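Local coordinates for protein ABC transporter (Caldanaerobius, PDB 4G68) that probably captures xylan-derived xylo-oligosaccharides as the extracellular solute-binding component of an ABC transporter, and holds a xylose-built glycan in its pocket, at residues Thr215-Gly220 with Met228-Met233; Ala297-Phe300 with Phe304-Ala307; Ala323-Thr328 with Asp335-Ile340. One frame throughout, in Å; residues are numbered along the deposited sequence.

Contact 1 (Thr215-Gly220 with Met228-Met233); sequences TPFALG and MWYYDM. With XYP (beta-D-xylopyranose), chain D.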
loop_
_atom_site.group_PDB
_atom_site.type_symbol
_atom_site.label_atom_id
_atom_site.label_comp_id
_atom_site.label_asym_id
_atom_site.label_seq_id
_atom_site.Cartn_x
_atom_site.Cartn_y
_atom_site.Cartn_z
ATOM N N THR A 215 0.036 -7.103 23.423
ATOM C CA THR A 215 -0.865 -6.960 22.221
ATOM C C THR A 215 -0.233 -7.728 21.035
ATOM O O THR A 215 0.926 -7.432 20.629
ATOM C CB THR A 215 -1.042 -5.508 21.833
ATOM O OG1 THR A 215 -1.584 -4.758 22.964
ATOM C CG2 THR A 215 -1.940 -5.335 20.574
ATOM N N PRO A 216 -0.927 -8.739 20.494
ATOM C CA PRO A 216 -0.226 -9.472 19.387
ATOM C C PRO A 216 0.001 -8.620 18.134
ATOM O O PRO A 216 1.120 -8.645 17.586
ATOM C CB PRO A 216 -1.116 -10.646 19.115
ATOM C CG PRO A 216 -1.869 -10.824 20.485
ATOM C CD PRO A 216 -2.167 -9.447 20.885
ATOM N N PHE A 217 -1.059 -7.930 17.701
ATOM C CA PHE A 217 -1.000 -7.071 16.474
ATOM C C PHE A 217 -1.409 -5.670 16.780
ATOM O O PHE A 217 -2.430 -5.454 17.438
ATOM C CB PHE A 217 -1.940 -7.568 15.355
ATOM C CG PHE A 217 -1.376 -8.679 14.557
ATOM C CD1 PHE A 217 -0.650 -8.412 13.402
ATOM C CD2 PHE A 217 -1.584 -10.004 14.948
ATOM C CE1 PHE A 217 -0.126 -9.435 12.631
ATOM C CE2 PHE A 217 -1.058 -11.045 14.160
ATOM C CZ PHE A 217 -0.333 -10.735 12.987
ATOM N N ALA A 218 -0.600 -4.695 16.322
ATOM C CA ALA A 218 -1.035 -3.280 16.291
ATOM C C ALA A 218 -1.832 -2.978 14.995
ATOM O O ALA A 218 -1.242 -2.971 13.905
ATOM C CB ALA A 218 0.185 -2.359 16.319
ATOM N N LEU A 219 -3.151 -2.739 15.095
ATOM C CA LEU A 219 -3.977 -2.539 13.904
ATOM C C LEU A 219 -4.878 -1.380 14.224
ATOM O O LEU A 219 -5.462 -1.340 15.290
ATOM C CB LEU A 219 -4.884 -3.757 13.594
ATOM C CG LEU A 219 -5.980 -3.506 12.529
ATOM C CD1 LEU A 219 -5.412 -3.132 11.160
ATOM C CD2 LEU A 219 -6.708 -4.866 12.354
ATOM N N GLY A 220 -4.953 -0.496 13.249
ATOM C CA GLY A 220 -5.855 0.691 13.311
ATOM C C GLY A 220 -6.870 0.551 12.178
ATOM O O GLY A 220 -6.569 0.757 10.996
HETATM N N MSE A 228 -8.465 -4.404 5.858
HETATM C CA MSE A 228 -8.703 -5.043 4.586
HETATM C C MSE A 228 -7.472 -5.706 4.036
HETATM O O MSE A 228 -7.645 -6.736 3.412
HETATM C CB MSE A 228 -9.221 -3.995 3.601
HETATM C CG MSE A 228 -9.744 -4.549 2.309
HETATM SE SE MSE A 228 -9.481 -3.082 0.940
HETATM C CE MSE A 228 -7.479 -3.125 1.118
ATOM N N TRP A 229 -6.289 -5.146 4.173
ATOM C CA TRP A 229 -5.078 -5.868 3.787
ATOM C C TRP A 229 -4.966 -7.234 4.353
ATOM O O TRP A 229 -4.506 -8.183 3.644
ATOM C CB TRP A 229 -3.814 -5.084 4.117
ATOM C CG TRP A 229 -3.506 -4.034 3.085
ATOM C CD1 TRP A 229 -4.314 -2.956 2.635
ATOM C CD2 TRP A 229 -2.276 -3.931 2.311
ATOM N NE1 TRP A 229 -3.641 -2.262 1.667
ATOM C CE2 TRP A 229 -2.430 -2.812 1.415
ATOM C CE3 TRP A 229 -1.088 -4.690 2.252
ATOM C CZ2 TRP A 229 -1.394 -2.403 0.521
ATOM C CZ3 TRP A 229 -0.079 -4.294 1.342
ATOM C CH2 TRP A 229 -0.239 -3.181 0.492
ATOM N N TYR A 230 -5.424 -7.358 5.612
ATOM C CA TYR A 230 -5.385 -8.684 6.237
ATOM C C TYR A 230 -6.318 -9.665 5.468
ATOM O O TYR A 230 -5.912 -10.814 5.119
ATOM C CB TYR A 230 -5.850 -8.620 7.689
ATOM C CG TYR A 230 -4.919 -8.035 8.690
ATOM C CD1 TYR A 230 -4.493 -8.810 9.785
ATOM C CD2 TYR A 230 -4.579 -6.683 8.622
ATOM C CE1 TYR A 230 -3.622 -8.258 10.770
ATOM C CE2 TYR A 230 -3.740 -6.067 9.603
ATOM C CZ TYR A 230 -3.277 -6.879 10.650
ATOM O OH TYR A 230 -2.464 -6.332 11.612
ATOM N N TYR A 231 -7.554 -9.221 5.225
ATOM C CA TYR A 231 -8.503 -10.113 4.509
ATOM C C TYR A 231 -7.877 -10.457 3.124
ATOM O O TYR A 231 -7.794 -11.633 2.710
ATOM C CB TYR A 231 -9.887 -9.449 4.313
ATOM C CG TYR A 231 -10.718 -10.375 3.490
ATOM C CD1 TYR A 231 -11.490 -11.347 4.121
ATOM C CD2 TYR A 231 -10.709 -10.329 2.105
ATOM C CE1 TYR A 231 -12.205 -12.285 3.392
ATOM C CE2 TYR A 231 -11.447 -11.247 1.328
ATOM C CZ TYR A 231 -12.175 -12.205 2.006
ATOM O OH TYR A 231 -12.846 -13.138 1.282
ATOM N N ASP A 232 -7.424 -9.431 2.385
ATOM C CA ASP A 232 -7.040 -9.667 0.985
ATOM C C ASP A 232 -5.875 -10.650 0.968
ATOM O O ASP A 232 -5.818 -11.543 0.084
ATOM C CB ASP A 232 -6.613 -8.351 0.307
ATOM C CG ASP A 232 -7.749 -7.357 0.151
ATOM O OD1 ASP A 232 -8.919 -7.679 0.406
ATOM O OD2 ASP A 232 -7.460 -6.229 -0.218
HETATM N N MSE A 233 -4.939 -10.546 1.928
HETATM C CA MSE A 233 -3.841 -11.564 2.044
HETATM C C MSE A 233 -4.325 -12.892 2.386
HETATM O O MSE A 233 -3.845 -13.851 1.787
HETATM C CB MSE A 233 -2.711 -11.110 3.017
HETATM C CG MSE A 233 -1.841 -12.317 3.452
HETATM SE SE MSE A 233 -0.852 -13.017 1.905
HETATM C CE MSE A 233 -0.046 -11.261 1.869
HETATM C C1 XYP D . -2.520 3.144 0.613
HETATM C C2 XYP D . -3.975 3.524 0.357
HETATM C C3 XYP D . -4.826 2.259 0.520
HETATM C C4 XYP D . -4.262 1.066 -0.293
HETATM C C5 XYP D . -2.726 0.893 -0.117
HETATM O O2 XYP D . -4.343 4.568 1.234
HETATM O O3 XYP D . -6.163 2.609 0.100
HETATM O O4 XYP D . -4.907 -0.169 0.031
HETATM O O5 XYP D . -2.071 2.146 -0.276
HETATM O O HOH W 1 -1.266 -4.010 11.382
#
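In the hydrophobic core of this solute-binding protein, Tyr230 reaches out from helix 225-239 to meet Phe217 and Leu219 of the loop that leads into that helix. The tyrosine approaches Phe217 edge first: its CE1 side lies over one face of the phenylalanine in an offset edge-to-face pair, the centroids 5.7 Å apart and the planes at 67°. The closest approach belongs to the phenol oxygen, Tyr230 OH lying 3.3 Å from Phe217 CD1. Leu219 packs against the tyrosine at CE2, the ring carbon across from CE1 and likewise ortho to the hydroxyl, where Leu219 CD1 touches Tyr230 CE2 at 3.7 Å, while its second methyl, CD2, sits above one face of the ring, displaced toward the rim. CG of Leu219 stands anti to the backbone N (chi1 168°), which brings CD1 against the ring and leaves CD2 over its rim. The hydroxyl, beside the apolar Phe217, has a polar partner: a water in the plane of the ring lies 2.6 Å from Tyr230 OH and donates a hydrogen bond to Ala218 O at 2.7 Å. That water ties the phenol to the loop backbone, which the hydroxyl does not reach directly. One residue back on the helix, Trp229 serves the glycan pocket. Its NE1 donates to O4 of a bound beta-D-xylopyranose at 2.9 Å, nearly straight at 167°, and the sugar oxygen lies at the edge of the indole, near its plane. The same helix thus faces core and ligand on successive residues. Around the pair, Phe300 of strand 298-300 meets Tyr230 edge-to-face and also touches Phe217, Phe436 of helix 422-436 packs on Leu219, and Leu181 of strand 168-184 lies against Phe217.

Contact 2 (Ala297-Phe300 with Phe304-Ala307); sequences AMYF and FDAA. With XYP (beta-D-xylopyranose), chain B.
A single buried hydrogen bond joins Tyr299 of the short strand 298-300 to Asp305, in the 3-10 turn that leads into helix 306-310. Tyr299 OH donates to Asp305 OD2 at 2.6 Å, approaching from above the carboxylate plane, 56° out of it. Ring and carboxylate are nearly perpendicular, their planes 80° apart, and OD2 also lies near the ring plane, 3.4 Å from Tyr299 CE2. The tyrosine reaches this far because its CG is anti to the backbone N (chi1 180°). Asp305 OD1 turns to a salt bridge with Arg284, so the two carboxylate oxygens have different partners, and the phenol and the arginine together limit its rotation. A phenylalanine in place of Tyr299 would probably leave OD2 without this donor and the carboxylate freer to turn about its remaining tie to Arg284. Just before Asp305, Phe304 lays its ring against a bound beta-D-xylopyranose, whose C4 stands 3.9 Å above the plane, over the ring centre. This is the CH-pi style of stacking typical of carbohydrate-binding sites, and since Arg284 also hydrogen-bonds a xylose, the Tyr299-Asp305 pair is consistent with a second shell that positions Arg284.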
loop_
_atom_site.group_PDB
_atom_site.type_symbol
_atom_site.label_atom_id
_atom_site.label_comp_id
_atom_site.label_asym_id
_atom_site.label_seq_id
_atom_site.Cartn_x
_atom_site.Cartn_y
_atom_site.Cartn_z
ATOM N N ALA A 297 3.569 -7.097 19.377
ATOM C CA ALA A 297 4.523 -8.058 18.863
ATOM C C ALA A 297 4.681 -7.979 17.315
ATOM O O ALA A 297 5.776 -8.201 16.778
ATOM C CB ALA A 297 4.059 -9.495 19.201
HETATM N N MSE A 298 3.598 -7.652 16.598
HETATM C CA MSE A 298 3.542 -7.762 15.133
HETATM C C MSE A 298 2.731 -6.635 14.527
HETATM O O MSE A 298 1.903 -5.972 15.181
HETATM C CB MSE A 298 2.848 -9.084 14.780
HETATM C CG MSE A 298 3.728 -10.259 15.200
HETATM SE SE MSE A 298 2.824 -11.982 14.722
HETATM C CE MSE A 298 1.588 -12.043 16.265
ATOM N N TYR A 299 2.964 -6.386 13.262
ATOM C CA TYR A 299 2.179 -5.401 12.550
ATOM C C TYR A 299 2.088 -5.995 11.113
ATOM O O TYR A 299 3.030 -6.571 10.622
ATOM C CB TYR A 299 2.996 -4.087 12.516
ATOM C CG TYR A 299 2.254 -2.969 11.777
ATOM C CD1 TYR A 299 1.467 -2.059 12.474
ATOM C CD2 TYR A 299 2.325 -2.870 10.401
ATOM C CE1 TYR A 299 0.797 -1.030 11.807
ATOM C CE2 TYR A 299 1.642 -1.858 9.704
ATOM C CZ TYR A 299 0.922 -0.933 10.406
ATOM O OH TYR A 299 0.241 0.051 9.690
ATOM N N PHE A 300 0.958 -5.876 10.469
ATOM C CA PHE A 300 0.868 -6.390 9.086
ATOM C C PHE A 300 0.251 -5.328 8.177
ATOM O O PHE A 300 -0.828 -4.744 8.473
ATOM C CB PHE A 300 0.049 -7.709 8.984
ATOM C CG PHE A 300 -0.134 -8.177 7.566
ATOM C CD1 PHE A 300 0.902 -8.897 6.903
ATOM C CD2 PHE A 300 -1.325 -7.902 6.876
ATOM C CE1 PHE A 300 0.759 -9.271 5.554
ATOM C CE2 PHE A 300 -1.485 -8.293 5.530
ATOM C CZ PHE A 300 -0.458 -8.982 4.850
ATOM N N PHE A 304 5.115 0.350 2.967
ATOM C CA PHE A 304 5.230 1.810 3.118
ATOM C C PHE A 304 5.273 2.275 4.560
ATOM O O PHE A 304 5.741 3.402 4.854
ATOM C CB PHE A 304 4.138 2.575 2.338
ATOM C CG PHE A 304 2.776 1.926 2.428
ATOM C CD1 PHE A 304 2.011 1.957 3.611
ATOM C CD2 PHE A 304 2.279 1.257 1.341
ATOM C CE1 PHE A 304 0.746 1.301 3.672
ATOM C CE2 PHE A 304 1.053 0.596 1.387
ATOM C CZ PHE A 304 0.271 0.625 2.551
ATOM N N ASP A 305 4.759 1.407 5.433
ATOM C CA ASP A 305 4.756 1.614 6.870
ATOM C C ASP A 305 6.132 1.424 7.512
ATOM O O ASP A 305 6.365 1.816 8.690
ATOM C CB ASP A 305 3.665 0.837 7.553
ATOM C CG ASP A 305 2.236 1.392 7.251
ATOM O OD1 ASP A 305 2.082 2.554 6.856
ATOM O OD2 ASP A 305 1.293 0.631 7.346
ATOM N N ALA A 306 7.047 0.822 6.778
ATOM C CA ALA A 306 8.366 0.568 7.309
ATOM C C ALA A 306 8.996 1.823 7.858
ATOM O O ALA A 306 9.710 1.781 8.886
ATOM C CB ALA A 306 9.240 -0.000 6.217
ATOM N N ALA A 307 8.879 2.949 7.128
ATOM C CA ALA A 307 9.398 4.174 7.669
ATOM C C ALA A 307 8.985 4.540 9.057
ATOM O O ALA A 307 9.843 5.097 9.802
ATOM C CB ALA A 307 9.089 5.370 6.704
HETATM C C1 XYP B . 1.408 6.091 2.180
HETATM C C2 XYP B . 1.758 5.346 0.888
HETATM C C3 XYP B . 0.424 5.168 0.127
HETATM C C4 XYP B . -0.466 4.361 1.045
HETATM C C5 XYP B . -0.656 5.095 2.387
HETATM O O2 XYP B . 2.601 6.209 0.126
HETATM O O3 XYP B . 0.781 4.354 -1.011
HETATM O O4 XYP B . -1.730 4.269 0.378
HETATM O O5 XYP B . 0.637 5.257 2.983
#

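Contact 3 (Ala323-Thr328 with Asp335-Ile340); sequences AVRFPT and DPTEYI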
loop_
_atom_site.group_PDB
_atom_site.type_symbol
_atom_site.label_atom_id
_atom_site.label_comp_id
_atom_site.label_asym_id
_atom_site.label_seq_id
_atom_site.Cartn_x
_atom_site.Cartn_y
_atom_site.Cartn_z
ATOM N N ALA A 323 11.205 -8.117 8.804
ATOM C CA ALA A 323 10.095 -8.242 7.845
ATOM C C ALA A 323 10.122 -9.671 7.331
ATOM O O ALA A 323 11.201 -10.142 6.820
ATOM C CB ALA A 323 10.364 -7.316 6.653
ATOM N N VAL A 324 8.965 -10.309 7.355
ATOM C CA VAL A 324 8.745 -11.678 6.790
ATOM C C VAL A 324 7.463 -11.751 5.969
ATOM O O VAL A 324 6.618 -10.848 6.060
ATOM C CB VAL A 324 8.749 -12.757 7.920
ATOM C CG1 VAL A 324 10.026 -12.667 8.717
ATOM C CG2 VAL A 324 7.550 -12.644 8.854
ATOM N N ARG A 325 7.315 -12.833 5.189
ATOM C CA ARG A 325 6.123 -13.059 4.407
ATOM C C ARG A 325 4.967 -13.390 5.334
ATOM O O ARG A 325 5.151 -13.900 6.432
ATOM C CB ARG A 325 6.304 -14.279 3.493
ATOM C CG ARG A 325 7.175 -14.018 2.324
ATOM C CD ARG A 325 7.195 -15.266 1.441
ATOM N NE ARG A 325 7.903 -14.859 0.235
ATOM C CZ ARG A 325 9.052 -15.353 -0.173
ATOM N NH1 ARG A 325 9.631 -16.370 0.469
ATOM N NH2 ARG A 325 9.574 -14.864 -1.254
ATOM N N PHE A 326 3.732 -13.101 4.903
ATOM C CA PHE A 326 2.604 -13.630 5.676
ATOM C C PHE A 326 2.624 -15.175 5.650
ATOM O O PHE A 326 3.000 -15.756 4.643
ATOM C CB PHE A 326 1.287 -13.049 5.139
ATOM C CG PHE A 326 0.114 -13.294 6.028
ATOM C CD1 PHE A 326 -0.214 -12.373 7.030
ATOM C CD2 PHE A 326 -0.681 -14.425 5.843
ATOM C CE1 PHE A 326 -1.341 -12.568 7.853
ATOM C CE2 PHE A 326 -1.759 -14.671 6.728
ATOM C CZ PHE A 326 -2.118 -13.720 7.699
ATOM N N PRO A 327 2.222 -15.817 6.751
ATOM C CA PRO A 327 2.312 -17.308 6.820
ATOM C C PRO A 327 1.460 -18.014 5.773
ATOM O O PRO A 327 0.542 -17.390 5.178
ATOM C CB PRO A 327 1.758 -17.604 8.214
ATOM C CG PRO A 327 2.149 -16.439 9.007
ATOM C CD PRO A 327 1.923 -15.254 8.089
ATOM N N THR A 328 1.771 -19.300 5.572
ATOM C CA THR A 328 1.019 -20.179 4.690
ATOM C C THR A 328 -0.215 -20.646 5.424
ATOM O O THR A 328 -0.270 -20.600 6.629
ATOM C CB THR A 328 1.861 -21.392 4.247
ATOM O OG1 THR A 328 2.266 -22.132 5.418
ATOM C CG2 THR A 328 3.095 -20.867 3.568
ATOM N N ASP A 335 0.085 -19.889 -3.685
ATOM C CA ASP A 335 1.502 -20.097 -3.605
ATOM C C ASP A 335 2.039 -19.267 -2.405
ATOM O O ASP A 335 1.695 -18.093 -2.279
ATOM C CB ASP A 335 2.169 -19.662 -4.929
ATOM C CG ASP A 335 3.652 -19.889 -4.931
ATOM O OD1 ASP A 335 4.433 -19.221 -4.233
ATOM O OD2 ASP A 335 4.061 -20.810 -5.646
ATOM N N PRO A 336 2.965 -19.836 -1.600
ATOM C CA PRO A 336 3.415 -19.145 -0.381
ATOM C C PRO A 336 4.158 -17.856 -0.665
ATOM O O PRO A 336 4.312 -17.047 0.284
ATOM C CB PRO A 336 4.415 -20.160 0.259
ATOM C CG PRO A 336 4.015 -21.461 -0.319
ATOM C CD PRO A 336 3.583 -21.172 -1.738
ATOM N N THR A 337 4.671 -17.666 -1.911
ATOM C CA THR A 337 5.425 -16.441 -2.237
ATOM C C THR A 337 4.560 -15.291 -2.825
ATOM O O THR A 337 5.097 -14.202 -3.032
ATOM C CB THR A 337 6.589 -16.717 -3.237
ATOM O OG1 THR A 337 6.019 -17.022 -4.485
ATOM C CG2 THR A 337 7.432 -18.017 -2.809
ATOM N N GLU A 338 3.270 -15.541 -3.079
ATOM C CA GLU A 338 2.404 -14.501 -3.642
ATOM C C GLU A 338 2.294 -13.373 -2.663
ATOM O O GLU A 338 2.250 -13.594 -1.431
ATOM C CB GLU A 338 0.997 -15.051 -4.055
ATOM C CG GLU A 338 1.052 -16.232 -5.037
ATOM C CD GLU A 338 -0.326 -16.869 -5.387
ATOM O OE1 GLU A 338 -1.166 -17.013 -4.564
ATOM O OE2 GLU A 338 -0.550 -17.329 -6.525
ATOM N N TYR A 339 2.226 -12.145 -3.154
ATOM C CA TYR A 339 1.964 -11.032 -2.222
ATOM C C TYR A 339 0.889 -10.038 -2.702
ATOM O O TYR A 339 0.559 -9.957 -3.886
ATOM C CB TYR A 339 3.273 -10.359 -1.774
ATOM C CG TYR A 339 3.970 -9.630 -2.894
ATOM C CD1 TYR A 339 4.894 -10.321 -3.729
ATOM C CD2 TYR A 339 3.684 -8.270 -3.184
ATOM C CE1 TYR A 339 5.563 -9.649 -4.758
ATOM C CE2 TYR A 339 4.371 -7.589 -4.178
ATOM C CZ TYR A 339 5.255 -8.302 -5.015
ATOM O OH TYR A 339 5.914 -7.642 -6.030
ATOM N N ILE A 340 0.369 -9.259 -1.752
ATOM C CA ILE A 340 -0.502 -8.101 -2.075
ATOM C C ILE A 340 0.423 -6.908 -2.345
ATOM O O ILE A 340 1.236 -6.524 -1.493
ATOM C CB ILE A 340 -1.427 -7.803 -0.890
ATOM C CG1 ILE A 340 -2.395 -8.980 -0.667
ATOM C CG2 ILE A 340 -2.213 -6.445 -1.077
ATOM C CD1 ILE A 340 -3.381 -9.155 -1.833
HETATM O O HOH W 2 6.553 -13.108 -1.060
HETATM O O HOH W 3 4.223 -17.629 3.085
#
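Arg325 and Thr328, on the chain leaving strand 321-324, pack by van der Waals contact on Thr337 and Pro336 of the type I beta turn Asp335-Glu338, which leads toward strand 341-349. The guanidinium of Arg325 lies flat against Thr337, whose CG2 stands 4.0 Å above the centre of its plane. The two side chains run side by side in the same direction, and the arginine is extended from CG to NE (chi2 -176°, chi3 172°), which carries its flat end alongside the threonine. Farther along, the methyl CG2 of Thr328 touches the pyrrolidine ring of Pro336, 3.6 Å from Pro336 CB.

Water supplies the polar links between the segments. One water lies in the guanidinium plane, accepts from Arg325 NE at 2.6 Å and donates to Thr337 O; a second donates to both Phe326 O and Pro336 O.

Within the turn, Asp335 OD1 takes two bonds. Thr337 N reaches its anti lone pair at 2.8 Å with an angle of 162°, forming an Asx turn, while Thr337 OG1 donates at 2.7 Å from above the carboxylate plane. The backbone bond from Glu338 N to Asp335 O, 3.1 Å, closes the beta turn. Beyond the two segments, Arg237 of helix 225-239 hydrogen-bonds the carbonyls of Phe326, Pro327 and Glu338, bracing both from one side chain.

The turn is thus tied internally by its own aspartate, whereas its join to the neighbouring segment is made of methyl contacts, a guanidinium face and bridging waters that suit a place at the protein surface.

Contacts 1 and 2 are buried, whereas contact 3 lies at the surface, and the chemistry follows: an aromatic cluster with one bridging water in the first, a direct phenol-carboxylate bond in the second, water bridges and methyl packing in the third. The loop of contact 1 runs beside strand 298-300 of contact 2, with a probable backbone hydrogen bond between Ala218 N and Met298 O. Contact 3 reaches both with Phe326, which packs on Met233 of contact 1 and edge-to-face on Phe300 of contact 2, and it meets contact 1 also with Ile340. Contacts 1 and 2 also hold residues of the glycan pocket, Trp229 and Phe304; contact 3 holds none.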